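Long-range contacts in vibralactone Cyclase (Boreostereum vibrans, PDB 6KD0), which probably catalyses the cyclization that forms the fused bicyclic beta-lactone of vibralactone, using an alpha/beta hydrolase fold: residues Pro96-Val101 with Gly170-Gly175; Asp123-Cys128 with Gly333-Phe338; Gln204-Pro209 with Leu273-Cys278; Pro235-Lys240 with Asp281-Glu286; Ser260-Pro265 with Leu288-Leu293. All blocks are in the same frame, centred on the assembly; numbering follows the deposited sequence.

Contact 1: Pro96-Val101 with Gly170-Gly175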
# COMPACT_ATOMS: atom_id res chain seq x y z
N PRO A 96 4.26 13.05 14.28
CA PRO A 96 4.63 11.69 13.86
C PRO A 96 4.76 11.62 12.34
O PRO A 96 4.33 12.52 11.61
CB PRO A 96 3.47 10.82 14.36
CG PRO A 96 2.75 11.67 15.41
CD PRO A 96 2.96 13.09 15.00
N LEU A 97 5.35 10.52 11.88
CA LEU A 97 5.82 10.36 10.50
C LEU A 97 5.07 9.21 9.85
O LEU A 97 5.13 8.08 10.34
CB LEU A 97 7.32 10.07 10.48
CG LEU A 97 8.22 10.59 9.35
CD1 LEU A 97 9.42 9.68 9.12
CD2 LEU A 97 7.46 10.83 8.09
N LEU A 98 4.38 9.48 8.74
CA LEU A 98 3.72 8.46 7.94
C LEU A 98 4.41 8.37 6.58
O LEU A 98 4.48 9.36 5.86
CB LEU A 98 2.24 8.78 7.74
CG LEU A 98 1.49 7.88 6.76
CD1 LEU A 98 1.30 6.47 7.33
CD2 LEU A 98 0.15 8.49 6.37
N TYR A 99 4.89 7.18 6.22
CA TYR A 99 5.59 6.97 4.95
C TYR A 99 4.69 6.09 4.08
O TYR A 99 4.45 4.93 4.42
CB TYR A 99 6.95 6.33 5.18
CG TYR A 99 7.79 6.16 3.95
CD1 TYR A 99 8.58 7.21 3.49
CD2 TYR A 99 7.85 4.94 3.28
CE1 TYR A 99 9.37 7.09 2.38
CE2 TYR A 99 8.65 4.80 2.15
CZ TYR A 99 9.42 5.89 1.72
OH TYR A 99 10.23 5.78 0.62
N TRP A 100 4.21 6.64 2.97
CA TRP A 100 3.15 6.03 2.17
C TRP A 100 3.70 5.56 0.82
O TRP A 100 4.40 6.33 0.14
CB TRP A 100 1.99 7.02 1.96
CG TRP A 100 1.00 6.50 0.99
CD1 TRP A 100 1.03 6.65 -0.38
CD2 TRP A 100 -0.14 5.69 1.28
NE1 TRP A 100 -0.04 5.99 -0.94
CE2 TRP A 100 -0.77 5.40 0.06
CE3 TRP A 100 -0.71 5.19 2.47
CZ2 TRP A 100 -1.94 4.63 -0.02
CZ3 TRP A 100 -1.86 4.42 2.38
CH2 TRP A 100 -2.46 4.15 1.14
N VAL A 101 3.39 4.32 0.45
CA VAL A 101 3.87 3.72 -0.80
C VAL A 101 2.68 3.43 -1.71
O VAL A 101 1.87 2.52 -1.43
CB VAL A 101 4.68 2.45 -0.55
CG1 VAL A 101 5.46 2.07 -1.83
CG2 VAL A 101 5.61 2.65 0.63
N GLY A 170 6.24 8.52 16.42
CA GLY A 170 5.45 7.58 15.66
C GLY A 170 6.03 7.53 14.27
O GLY A 170 6.37 8.57 13.70
N PHE A 171 6.14 6.32 13.71
CA PHE A 171 6.79 6.12 12.42
C PHE A 171 6.08 4.92 11.79
O PHE A 171 6.42 3.77 12.05
CB PHE A 171 8.29 5.89 12.60
CG PHE A 171 9.07 5.89 11.32
CD1 PHE A 171 8.51 6.31 10.13
CD2 PHE A 171 10.40 5.46 11.32
CE1 PHE A 171 9.27 6.29 8.96
CE2 PHE A 171 11.14 5.44 10.17
CZ PHE A 171 10.58 5.86 8.98
N VAL A 172 5.06 5.21 10.98
CA VAL A 172 4.18 4.20 10.39
C VAL A 172 4.47 4.10 8.90
O VAL A 172 4.46 5.12 8.19
CB VAL A 172 2.70 4.54 10.65
CG1 VAL A 172 1.79 3.57 9.88
CG2 VAL A 172 2.40 4.47 12.14
N ILE A 173 4.68 2.89 8.41
CA ILE A 173 4.81 2.68 6.97
C ILE A 173 3.51 2.07 6.46
O ILE A 173 2.91 1.21 7.12
CB ILE A 173 6.02 1.82 6.60
CG1 ILE A 173 6.21 1.80 5.09
CG2 ILE A 173 5.87 0.39 7.15
CD1 ILE A 173 7.53 1.27 4.66
N ALA A 174 3.05 2.57 5.33
CA ALA A 174 1.76 2.15 4.81
C ALA A 174 1.90 2.03 3.31
O ALA A 174 2.64 2.78 2.69
CB ALA A 174 0.66 3.16 5.19
N GLY A 175 1.21 1.06 2.72
CA GLY A 175 1.28 0.90 1.27
C GLY A 175 0.05 0.22 0.72
O GLY A 175 -0.62 -0.57 1.40
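Leu-97 and Phe-171 run alongside each other on adjacent parallel strands, both on the same face of the sheet. Traced outward, Leu-97 begins with CB 3.7 Å from Gly-170 O and 4.0 Å from Phe-171 CD1; past CG the CD1 branch does the touching, its methyl 3.4 Å from Phe-171 CE1 and set obliquely to that ring. Five backbone hydrogen bonds knit the strands together, from Leu-97 N to Gly-170 O at one end to Val-101 N and Ala-174 O, 2.8 Å apart, at the other. On the face carrying Leu-98 and Trp-100, Leu-98 CD1 spans Val-172 CG1 (3.9 Å) and Ala-174 CB (4.0 Å). With its CG trans to the amide nitrogen (chi1 172°), Trp-100 brings CE3 to 3.7 Å from the same Ala-174 CB. Helix 144-158 packs on the Leu-97 and Phe-171 face, helix 321-338 on the other. This is the parallel core of the mixed central sheet of an alpha/beta hydrolase, where Gly-175 probably begins the GxSxG nucleophile elbow.

Contact 2: Asp123-Cys128 with Gly333-Phe338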
# COMPACT_ATOMS: atom_id res chain seq x y z
N ASP A 123 -3.87 16.39 7.73
CA ASP A 123 -4.64 17.31 8.56
C ASP A 123 -5.46 16.55 9.59
O ASP A 123 -5.53 16.95 10.76
CB ASP A 123 -5.52 18.18 7.67
CG ASP A 123 -6.50 19.04 8.44
OD1 ASP A 123 -6.05 19.95 9.16
OD2 ASP A 123 -7.73 18.80 8.30
N LYS A 124 -6.05 15.42 9.19
CA LYS A 124 -6.95 14.70 10.09
C LYS A 124 -6.19 14.09 11.26
O LYS A 124 -6.65 14.15 12.40
CB LYS A 124 -7.72 13.63 9.33
CG LYS A 124 -8.47 12.65 10.22
CD LYS A 124 -9.97 12.71 9.98
CE LYS A 124 -10.73 11.94 11.06
NZ LYS A 124 -11.51 12.86 11.93
N LEU A 125 -5.01 13.53 10.99
CA LEU A 125 -4.26 12.80 12.01
C LEU A 125 -3.21 13.64 12.69
O LEU A 125 -2.65 13.20 13.72
CB LEU A 125 -3.59 11.58 11.37
CG LEU A 125 -4.37 10.28 11.41
CD1 LEU A 125 -5.84 10.50 11.15
CD2 LEU A 125 -3.79 9.28 10.43
N GLN A 126 -2.91 14.82 12.15
CA GLN A 126 -1.78 15.62 12.57
C GLN A 126 -0.48 14.81 12.50
O GLN A 126 0.22 14.62 13.49
CB GLN A 126 -2.02 16.19 13.98
CG GLN A 126 -3.19 17.17 14.02
CD GLN A 126 -2.91 18.44 13.24
OE1 GLN A 126 -2.10 19.27 13.65
NE2 GLN A 126 -3.56 18.59 12.09
N VAL A 127 -0.18 14.32 11.29
CA VAL A 127 1.08 13.65 11.01
C VAL A 127 1.64 14.23 9.72
O VAL A 127 0.90 14.75 8.89
CB VAL A 127 0.93 12.11 10.87
CG1 VAL A 127 0.28 11.51 12.12
CG2 VAL A 127 0.13 11.78 9.62
N CYS A 128 2.96 14.17 9.58
CA CYS A 128 3.62 14.47 8.32
C CYS A 128 3.61 13.21 7.47
O CYS A 128 4.07 12.15 7.91
CB CYS A 128 5.06 14.93 8.54
SG CYS A 128 5.18 16.42 9.53
N GLY A 333 -7.19 2.65 11.08
CA GLY A 333 -6.05 1.76 11.31
C GLY A 333 -4.76 2.54 11.51
O GLY A 333 -3.95 2.21 12.38
N MET A 334 -4.56 3.58 10.70
CA MET A 334 -3.45 4.49 10.95
C MET A 334 -3.51 5.06 12.36
O MET A 334 -2.49 5.15 13.05
CB MET A 334 -3.44 5.62 9.93
CG MET A 334 -3.13 5.15 8.51
SD MET A 334 -3.19 6.47 7.30
CE MET A 334 -2.49 5.58 5.88
N SER A 335 -4.69 5.52 12.78
CA SER A 335 -4.82 6.09 14.11
C SER A 335 -4.48 5.07 15.18
O SER A 335 -3.84 5.42 16.18
CB SER A 335 -6.23 6.64 14.32
OG SER A 335 -6.31 7.92 13.75
N TRP A 336 -4.90 3.81 14.99
CA TRP A 336 -4.53 2.75 15.92
C TRP A 336 -3.02 2.62 16.01
O TRP A 336 -2.44 2.63 17.10
CB TRP A 336 -5.17 1.43 15.49
CG TRP A 336 -4.67 0.25 16.27
CD1 TRP A 336 -4.76 0.05 17.62
CD2 TRP A 336 -3.98 -0.89 15.74
NE1 TRP A 336 -4.19 -1.16 17.97
CE2 TRP A 336 -3.70 -1.75 16.83
CE3 TRP A 336 -3.59 -1.28 14.46
CZ2 TRP A 336 -3.03 -2.97 16.67
CZ3 TRP A 336 -2.93 -2.48 14.29
CH2 TRP A 336 -2.66 -3.32 15.40
N LEU A 337 -2.36 2.54 14.85
CA LEU A 337 -0.90 2.40 14.85
C LEU A 337 -0.22 3.59 15.51
O LEU A 337 0.72 3.42 16.30
CB LEU A 337 -0.41 2.21 13.42
CG LEU A 337 -0.90 0.92 12.77
CD1 LEU A 337 -0.57 0.90 11.26
CD2 LEU A 337 -0.31 -0.30 13.47
N PHE A 338 -0.66 4.81 15.21
CA PHE A 338 -0.06 5.98 15.82
C PHE A 338 -0.38 6.07 17.31
O PHE A 338 0.37 6.72 18.05
CB PHE A 338 -0.50 7.24 15.09
CG PHE A 338 0.26 7.51 13.80
CD1 PHE A 338 1.63 7.72 13.82
CD2 PHE A 338 -0.40 7.54 12.59
CE1 PHE A 338 2.32 7.98 12.65
CE2 PHE A 338 0.28 7.79 11.41
CZ PHE A 338 1.65 8.00 11.43
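Val-127 and Leu-125 meet Phe-338, Met-334 and Ser-335 where helix 321-338, packed on the sheet of this alpha/beta hydrolase fold, passes the end of helix 115-125. In the first shell a CH-pi contact places Val-127 CG1 over one face of the Phe-338 ring, 3.9 Å from its centroid and 14° off the normal. The two side chains meet head-on; a chi1 of -56° sets Val-127 CG1 beside its own backbone N, turned to the ring. Leu-125 stands roughly perpendicular to Met-334, CD2 reaching Met-334 CB at 3.7 Å, while its other methyl, CD1, lies 3.7 Å from Ser-335 OG. Farther out, Phe-338 and Met-334 both rest on Leu-98 of strand 97-101, so the helix side of the contact is backed by the sheet. On the other side, Gln-126 leaves the helix with positive phi and folds its side chain back over the last turn: Gln-126 NE2 donates to Asp-123 O at 2.9 Å, with that oxygen in the plane of the amide.

Contact 3: Gln204-Pro209 with Leu273-Cys278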
# COMPACT_ATOMS: atom_id res chain seq x y z
N GLN A 204 2.68 -0.63 10.78
CA GLN A 204 2.59 -0.84 9.35
C GLN A 204 1.15 -1.11 8.94
O GLN A 204 0.47 -1.92 9.57
CB GLN A 204 3.46 -2.02 8.91
CG GLN A 204 3.28 -2.36 7.45
CD GLN A 204 4.44 -3.15 6.93
OE1 GLN A 204 4.99 -3.99 7.65
NE2 GLN A 204 4.85 -2.87 5.70
N LEU A 205 0.71 -0.46 7.87
CA LEU A 205 -0.61 -0.68 7.30
C LEU A 205 -0.43 -1.10 5.86
O LEU A 205 0.32 -0.45 5.12
CB LEU A 205 -1.47 0.58 7.37
CG LEU A 205 -2.94 0.43 6.92
CD1 LEU A 205 -3.82 1.36 7.73
CD2 LEU A 205 -3.12 0.69 5.43
N VAL A 206 -1.12 -2.16 5.44
CA VAL A 206 -1.10 -2.51 4.02
C VAL A 206 -2.52 -2.83 3.54
O VAL A 206 -3.37 -3.29 4.31
CB VAL A 206 -0.14 -3.68 3.69
CG1 VAL A 206 1.29 -3.31 4.06
CG2 VAL A 206 -0.56 -4.94 4.40
N GLN A 207 -2.75 -2.57 2.27
CA GLN A 207 -4.03 -2.88 1.64
C GLN A 207 -3.78 -3.85 0.50
O GLN A 207 -3.05 -3.52 -0.44
CB GLN A 207 -4.72 -1.61 1.12
CG GLN A 207 -4.81 -0.47 2.14
CD GLN A 207 -5.17 0.87 1.50
OE1 GLN A 207 -4.66 1.21 0.43
NE2 GLN A 207 -6.03 1.64 2.17
N TYR A 208 -4.39 -5.04 0.59
CA TYR A 208 -4.43 -6.08 -0.44
C TYR A 208 -3.14 -6.20 -1.25
O TYR A 208 -3.18 -6.11 -2.48
CB TYR A 208 -5.65 -5.83 -1.37
CG TYR A 208 -5.95 -4.39 -1.80
CD1 TYR A 208 -5.25 -3.78 -2.84
CD2 TYR A 208 -6.95 -3.63 -1.17
CE1 TYR A 208 -5.52 -2.48 -3.24
CE2 TYR A 208 -7.21 -2.31 -1.56
CZ TYR A 208 -6.50 -1.75 -2.60
OH TYR A 208 -6.73 -0.45 -3.03
N PRO A 209 -1.98 -6.45 -0.62
CA PRO A 209 -0.69 -6.54 -1.38
C PRO A 209 -0.48 -7.91 -2.00
O PRO A 209 -0.95 -8.92 -1.45
CB PRO A 209 0.36 -6.30 -0.28
CG PRO A 209 -0.29 -6.91 0.96
CD PRO A 209 -1.76 -6.49 0.84
N LEU A 273 0.79 -4.70 12.68
CA LEU A 273 0.34 -4.75 11.30
C LEU A 273 -1.17 -4.62 11.23
O LEU A 273 -1.89 -5.45 11.80
CB LEU A 273 0.78 -6.05 10.64
CG LEU A 273 0.21 -6.32 9.25
CD1 LEU A 273 0.68 -5.26 8.26
CD2 LEU A 273 0.62 -7.71 8.80
N PHE A 274 -1.65 -3.63 10.48
CA PHE A 274 -3.06 -3.46 10.15
C PHE A 274 -3.22 -3.83 8.68
O PHE A 274 -2.68 -3.16 7.80
CB PHE A 274 -3.51 -2.02 10.42
CG PHE A 274 -5.01 -1.80 10.30
CD1 PHE A 274 -5.59 -1.51 9.08
CD2 PHE A 274 -5.82 -1.84 11.42
CE1 PHE A 274 -6.96 -1.29 8.98
CE2 PHE A 274 -7.19 -1.62 11.33
CZ PHE A 274 -7.76 -1.35 10.10
N PHE A 275 -3.98 -4.90 8.42
CA PHE A 275 -4.08 -5.52 7.11
C PHE A 275 -5.50 -5.36 6.59
O PHE A 275 -6.46 -5.65 7.31
CB PHE A 275 -3.70 -7.00 7.21
CG PHE A 275 -3.33 -7.61 5.90
CD1 PHE A 275 -4.32 -7.94 4.98
CD2 PHE A 275 -2.00 -7.86 5.58
CE1 PHE A 275 -3.98 -8.51 3.76
CE2 PHE A 275 -1.66 -8.44 4.36
CZ PHE A 275 -2.65 -8.75 3.46
N MET A 276 -5.63 -4.88 5.36
CA MET A 276 -6.94 -4.67 4.76
C MET A 276 -7.03 -5.51 3.50
O MET A 276 -6.15 -5.46 2.65
CB MET A 276 -7.15 -3.19 4.43
CG MET A 276 -6.92 -2.30 5.61
SD MET A 276 -7.26 -0.59 5.22
CE MET A 276 -9.05 -0.61 5.21
N SER A 277 -8.11 -6.28 3.38
CA SER A 277 -8.27 -7.24 2.31
C SER A 277 -9.58 -7.00 1.57
O SER A 277 -10.59 -6.63 2.18
CB SER A 277 -8.24 -8.67 2.85
OG SER A 277 -8.21 -9.64 1.79
N CYS A 278 -9.57 -7.23 0.26
CA CYS A 278 -10.78 -7.24 -0.54
C CYS A 278 -11.13 -8.69 -0.86
O CYS A 278 -10.25 -9.49 -1.22
CB CYS A 278 -10.61 -6.43 -1.83
SG CYS A 278 -10.44 -4.67 -1.52
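Leu-205 and Phe-274 run alongside each other on neighbouring parallel strands, Leu-205 CD1 touching Phe-274 CD1 at 3.6 Å. The next pair on this face, Gln-207 and Met-276, is aligned in the same way, with Gln-207 CG 3.9 Å from Met-276 SD; the amide of Gln-207 bonds Gln-176 through OE1. On the other face Phe-275 lies aslant to Val-206, whose CG2 comes within 3.5 Å of Phe-275 CD2, and Pro-209 comes from the loop to meet the far end of the ring, Pro-209 CD 3.6 Å from Phe-275 CZ. An alanine in place of Phe-275 would probably leave Val-206 CG2 and the Pro-209 ring without their shared partner and open a gap between strand and loop. Four backbone hydrogen bonds join the segments, the last from Tyr-208 N to Met-276 O at 2.7 Å. Past the strand Tyr-208 takes up positive phi, and its CG, between backbone N and carbonyl carbon (chi1 42°), puts the ring obliquely beside Cys-278 SG, 4.6 Å from the centroid. The ring also meets His-311, probably the triad histidine, an arrangement typical of the C-terminal strand ends of alpha/beta hydrolases, where loops build the active site.

Contact 4: Pro235-Lys240 with Asp281-Glu286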
# COMPACT_ATOMS: atom_id res chain seq x y z
N PRO A 235 -13.46 -8.60 -11.19
CA PRO A 235 -13.35 -7.22 -11.65
C PRO A 235 -12.03 -6.60 -11.21
O PRO A 235 -11.53 -6.86 -10.10
CB PRO A 235 -14.54 -6.53 -10.98
CG PRO A 235 -15.52 -7.62 -10.72
CD PRO A 235 -14.68 -8.81 -10.39
N LEU A 236 -11.46 -5.78 -12.09
CA LEU A 236 -10.33 -4.88 -11.84
C LEU A 236 -9.00 -5.60 -11.67
O LEU A 236 -7.96 -4.95 -11.75
CB LEU A 236 -10.59 -3.99 -10.60
CG LEU A 236 -11.86 -3.13 -10.57
CD1 LEU A 236 -11.88 -2.30 -9.31
CD2 LEU A 236 -11.96 -2.23 -11.81
N LEU A 237 -8.98 -6.91 -11.42
CA LEU A 237 -7.72 -7.64 -11.37
C LEU A 237 -7.96 -9.13 -11.63
O LEU A 237 -8.55 -9.82 -10.79
CB LEU A 237 -7.01 -7.45 -10.03
CG LEU A 237 -5.67 -8.18 -9.93
CD1 LEU A 237 -4.65 -7.61 -10.94
CD2 LEU A 237 -5.10 -8.11 -8.49
N SER A 238 -7.49 -9.62 -12.77
CA SER A 238 -7.60 -11.02 -13.12
C SER A 238 -6.29 -11.73 -12.79
O SER A 238 -5.26 -11.09 -12.58
CB SER A 238 -7.93 -11.16 -14.61
OG SER A 238 -6.86 -10.67 -15.41
N LYS A 239 -6.37 -13.06 -12.68
CA LYS A 239 -5.17 -13.89 -12.57
C LYS A 239 -4.20 -13.61 -13.71
O LYS A 239 -2.98 -13.50 -13.51
CB LYS A 239 -5.57 -15.37 -12.56
CG LYS A 239 -4.40 -16.33 -12.74
CD LYS A 239 -4.87 -17.77 -12.56
CE LYS A 239 -3.70 -18.72 -12.40
NZ LYS A 239 -3.23 -19.26 -13.70
N LYS A 240 -4.72 -13.52 -14.93
CA LYS A 240 -3.88 -13.19 -16.07
C LYS A 240 -3.09 -11.91 -15.83
O LYS A 240 -1.90 -11.83 -16.15
CB LYS A 240 -4.76 -13.08 -17.32
CG LYS A 240 -4.01 -12.75 -18.60
CD LYS A 240 -4.97 -12.70 -19.78
CE LYS A 240 -4.23 -12.41 -21.07
NZ LYS A 240 -5.12 -12.41 -22.26
N ASP A 281 -10.89 -11.04 -5.18
CA ASP A 281 -9.55 -10.60 -5.54
C ASP A 281 -8.66 -11.83 -5.62
O ASP A 281 -8.57 -12.59 -4.65
CB ASP A 281 -9.06 -9.60 -4.48
CG ASP A 281 -7.69 -9.00 -4.77
OD1 ASP A 281 -6.98 -9.43 -5.72
OD2 ASP A 281 -7.31 -8.06 -4.03
N PRO A 282 -8.02 -12.09 -6.77
CA PRO A 282 -7.11 -13.25 -6.86
C PRO A 282 -5.95 -13.19 -5.88
O PRO A 282 -5.44 -14.25 -5.47
CB PRO A 282 -6.61 -13.20 -8.32
CG PRO A 282 -6.78 -11.75 -8.71
CD PRO A 282 -8.05 -11.32 -8.03
N LEU A 283 -5.51 -12.00 -5.49
CA LEU A 283 -4.43 -11.83 -4.52
C LEU A 283 -4.89 -11.97 -3.07
O LEU A 283 -4.08 -11.77 -2.16
CB LEU A 283 -3.78 -10.45 -4.69
CG LEU A 283 -3.04 -10.15 -5.99
CD1 LEU A 283 -2.35 -8.77 -5.93
CD2 LEU A 283 -2.03 -11.24 -6.31
N ARG A 284 -6.16 -12.29 -2.83
CA ARG A 284 -6.67 -12.29 -1.46
C ARG A 284 -5.92 -13.29 -0.59
O ARG A 284 -5.46 -12.95 0.51
CB ARG A 284 -8.17 -12.60 -1.46
CG ARG A 284 -8.78 -12.67 -0.06
CD ARG A 284 -10.17 -13.35 -0.10
NE ARG A 284 -10.07 -14.78 -0.35
CZ ARG A 284 -10.88 -15.48 -1.15
NH1 ARG A 284 -11.86 -14.87 -1.82
NH2 ARG A 284 -10.70 -16.79 -1.29
N ASP A 285 -5.78 -14.53 -1.05
CA ASP A 285 -5.33 -15.58 -0.15
C ASP A 285 -3.83 -15.50 0.15
O ASP A 285 -3.43 -15.83 1.27
CB ASP A 285 -5.73 -16.95 -0.70
CG ASP A 285 -7.23 -17.23 -0.52
OD1 ASP A 285 -7.87 -16.56 0.32
OD2 ASP A 285 -7.77 -18.10 -1.22
N GLU A 286 -2.99 -15.04 -0.78
CA GLU A 286 -1.59 -14.87 -0.40
C GLU A 286 -1.42 -13.75 0.62
O GLU A 286 -0.52 -13.81 1.47
CB GLU A 286 -0.71 -14.64 -1.63
CG GLU A 286 -0.96 -13.34 -2.38
CD GLU A 286 -0.23 -13.34 -3.72
OE1 GLU A 286 0.79 -12.62 -3.85
OE2 GLU A 286 -0.66 -14.09 -4.61
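The loop bearing Asp-281, probably the acid of a Ser-His-Asp triad, packs its Pro-282 and Leu-283 against Leu-237. Pro-282 fits closest to the backbone: its CD lies 3.2 Å from Leu-237 O, and its CG is 3.9 Å from Leu-237 CG. A chi1 near 180° extends Leu-237 toward the loop, where its CD2 branch meets Leu-283 CD1 at 3.8 Å, the two side chains crossing almost perpendicularly, and also touches Asp-281 OD1 at 3.6 Å. That oxygen is already engaged, for Leu-283 N donates to Asp-281 OD1 at 3.0 Å from above the carboxylate plane, a capping bond in the type I turn leading into helix 284-296. With one oxygen held by the turn, which probably helps to keep the carboxylate turned to the histidine, Asp-281 OD2 bonds His-311 ND1. One residue after Leu-237, Ser-238 takes the N-cap of helix 239-249. Val-242 of that helix touches Leu-237, Pro-282 and Leu-283 alike, and Met-228 of helix 227-230 also rests on Pro-282.

Contact 5: Ser260-Pro265 with Leu288-Leu293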
# COMPACT_ATOMS: atom_id res chain seq x y z
N SER A 260 9.49 -11.50 -3.07
CA SER A 260 8.40 -12.23 -2.43
C SER A 260 8.54 -12.08 -0.92
O SER A 260 9.20 -12.92 -0.28
CB SER A 260 8.46 -13.71 -2.82
OG SER A 260 8.28 -13.88 -4.20
N PRO A 261 7.93 -11.06 -0.31
CA PRO A 261 8.15 -10.84 1.13
C PRO A 261 7.65 -11.97 2.02
O PRO A 261 8.10 -12.07 3.16
CB PRO A 261 7.39 -9.53 1.40
CG PRO A 261 6.40 -9.42 0.26
CD PRO A 261 7.12 -10.00 -0.92
N LEU A 262 6.69 -12.78 1.54
CA LEU A 262 6.28 -13.98 2.25
C LEU A 262 7.46 -14.86 2.64
O LEU A 262 7.41 -15.55 3.67
CB LEU A 262 5.31 -14.79 1.39
CG LEU A 262 4.59 -15.98 2.03
CD1 LEU A 262 3.45 -15.47 2.92
CD2 LEU A 262 4.06 -16.93 0.97
N LEU A 263 8.54 -14.83 1.85
CA LEU A 263 9.65 -15.77 1.95
C LEU A 263 10.84 -15.25 2.76
O LEU A 263 11.90 -15.91 2.76
CB LEU A 263 10.12 -16.15 0.54
CG LEU A 263 9.02 -16.70 -0.37
CD1 LEU A 263 9.56 -17.09 -1.74
CD2 LEU A 263 8.31 -17.89 0.29
N PHE A 264 10.73 -14.11 3.42
CA PHE A 264 11.76 -13.76 4.40
C PHE A 264 11.91 -14.88 5.41
O PHE A 264 10.90 -15.45 5.86
CB PHE A 264 11.43 -12.45 5.12
CG PHE A 264 11.86 -11.23 4.37
CD1 PHE A 264 13.17 -10.79 4.44
CD2 PHE A 264 10.96 -10.54 3.58
CE1 PHE A 264 13.58 -9.67 3.74
CE2 PHE A 264 11.36 -9.42 2.87
CZ PHE A 264 12.67 -8.99 2.95
N PRO A 265 13.14 -15.24 5.79
CA PRO A 265 13.33 -16.33 6.75
C PRO A 265 12.60 -16.12 8.07
O PRO A 265 12.16 -17.10 8.68
CB PRO A 265 14.85 -16.35 6.96
CG PRO A 265 15.41 -15.73 5.71
CD PRO A 265 14.41 -14.72 5.26
N LEU A 288 -3.84 -13.08 2.97
CA LEU A 288 -4.29 -13.70 4.21
C LEU A 288 -3.23 -14.64 4.78
O LEU A 288 -3.02 -14.70 6.00
CB LEU A 288 -5.60 -14.46 3.96
CG LEU A 288 -6.81 -13.60 3.56
CD1 LEU A 288 -8.03 -14.48 3.38
CD2 LEU A 288 -7.04 -12.53 4.60
N LEU A 289 -2.51 -15.33 3.90
CA LEU A 289 -1.43 -16.21 4.35
C LEU A 289 -0.31 -15.40 4.99
O LEU A 289 0.19 -15.77 6.06
CB LEU A 289 -0.91 -17.01 3.16
CG LEU A 289 0.32 -17.88 3.40
CD1 LEU A 289 -0.01 -18.91 4.46
CD2 LEU A 289 0.71 -18.53 2.08
N TYR A 290 0.09 -14.30 4.34
CA TYR A 290 1.15 -13.45 4.91
C TYR A 290 0.74 -12.95 6.29
O TYR A 290 1.52 -13.00 7.24
CB TYR A 290 1.46 -12.27 3.96
CG TYR A 290 2.53 -11.33 4.51
CD1 TYR A 290 2.20 -10.30 5.41
CD2 TYR A 290 3.86 -11.50 4.17
CE1 TYR A 290 3.16 -9.48 5.93
CE2 TYR A 290 4.84 -10.67 4.68
CZ TYR A 290 4.49 -9.67 5.56
OH TYR A 290 5.46 -8.85 6.08
N HIS A 291 -0.52 -12.52 6.42
CA HIS A 291 -1.01 -12.06 7.70
C HIS A 291 -0.99 -13.17 8.75
O HIS A 291 -0.65 -12.93 9.92
CB HIS A 291 -2.42 -11.51 7.52
CG HIS A 291 -3.15 -11.30 8.81
ND1 HIS A 291 -4.04 -12.22 9.31
CD2 HIS A 291 -3.11 -10.28 9.69
CE1 HIS A 291 -4.54 -11.77 10.45
NE2 HIS A 291 -4.00 -10.59 10.70
N ALA A 292 -1.37 -14.39 8.35
CA ALA A 292 -1.35 -15.52 9.28
C ALA A 292 0.07 -15.80 9.76
O ALA A 292 0.29 -16.04 10.96
CB ALA A 292 -1.94 -16.76 8.60
N LEU A 293 1.04 -15.77 8.85
CA LEU A 293 2.42 -16.03 9.23
C LEU A 293 2.95 -14.94 10.15
O LEU A 293 3.73 -15.23 11.07
CB LEU A 293 3.32 -16.14 8.00
CG LEU A 293 3.16 -17.37 7.12
CD1 LEU A 293 4.11 -17.26 5.97
CD2 LEU A 293 3.44 -18.64 7.92
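Leu-289, Tyr-290 and Leu-293 receive the side chain of Leu-262, which projects from a short 3-10 turn onto helix 284-296. Leu-289 comes first along the helix: its CD2 lies 3.9 Å from Leu-262 CD2, the two side chains roughly perpendicular. Tyr-290 follows and meets the turn in two ways. Near the helix backbone, its CA is 3.7 Å and its CB 3.9 Å from Leu-262 CD1. Farther out, the ring turns an edge to the turn, with Pro-261 O near its plane, 3.9 Å from Tyr-290 CE2, and Leu-262 CA alongside, 4.0 Å from Tyr-290 CD2. A chi1 of 179° swings the tyrosine ring past Leu-262 to Pro-261, and the ring is further held by an edge-to-face contact with His-267. One helical turn after Leu-289, Leu-293 brings CD1 to 3.6 Å from Leu-262 CD1. Leu-262 CD1 thus sits among Tyr-290, Leu-293 and the CG of Leu-289. Replacing Leu-262 with an alanine would probably open a gap between the turn and Leu-289 and Leu-293, leaving, of this contact, mainly the Tyr-290 ring edge against Pro-261 and the turn backbone. The contact is apolar packing of a connecting loop, between helix 239-249 and strand 273-278, on a helix flanking the central sheet of an alpha/beta hydrolase fold.

In the fold
From the N terminus, strand 97-101 opens contact 1, and segment 123-128 opens contact 2 before segment 170-175 closes the first loop, so these two cross; a probable backbone hydrogen bond from Leu-98 N to Cys-128 O joins them. Contact 2 closes last, near the C terminus at helix 321-338, and its loop encloses contacts 3, 4 and 5. Those three open at 204-209, 235-240 and 260-265 and close in the same order at 273-278, 281-286 and 288-293, so each crosses the other two. Contacts 1 and 3 adjoin in one sheet at strands 171-176 and 203-207; contact 4 holds the chain at the turn leading into helix 284-296, contact 5 on the helix itself.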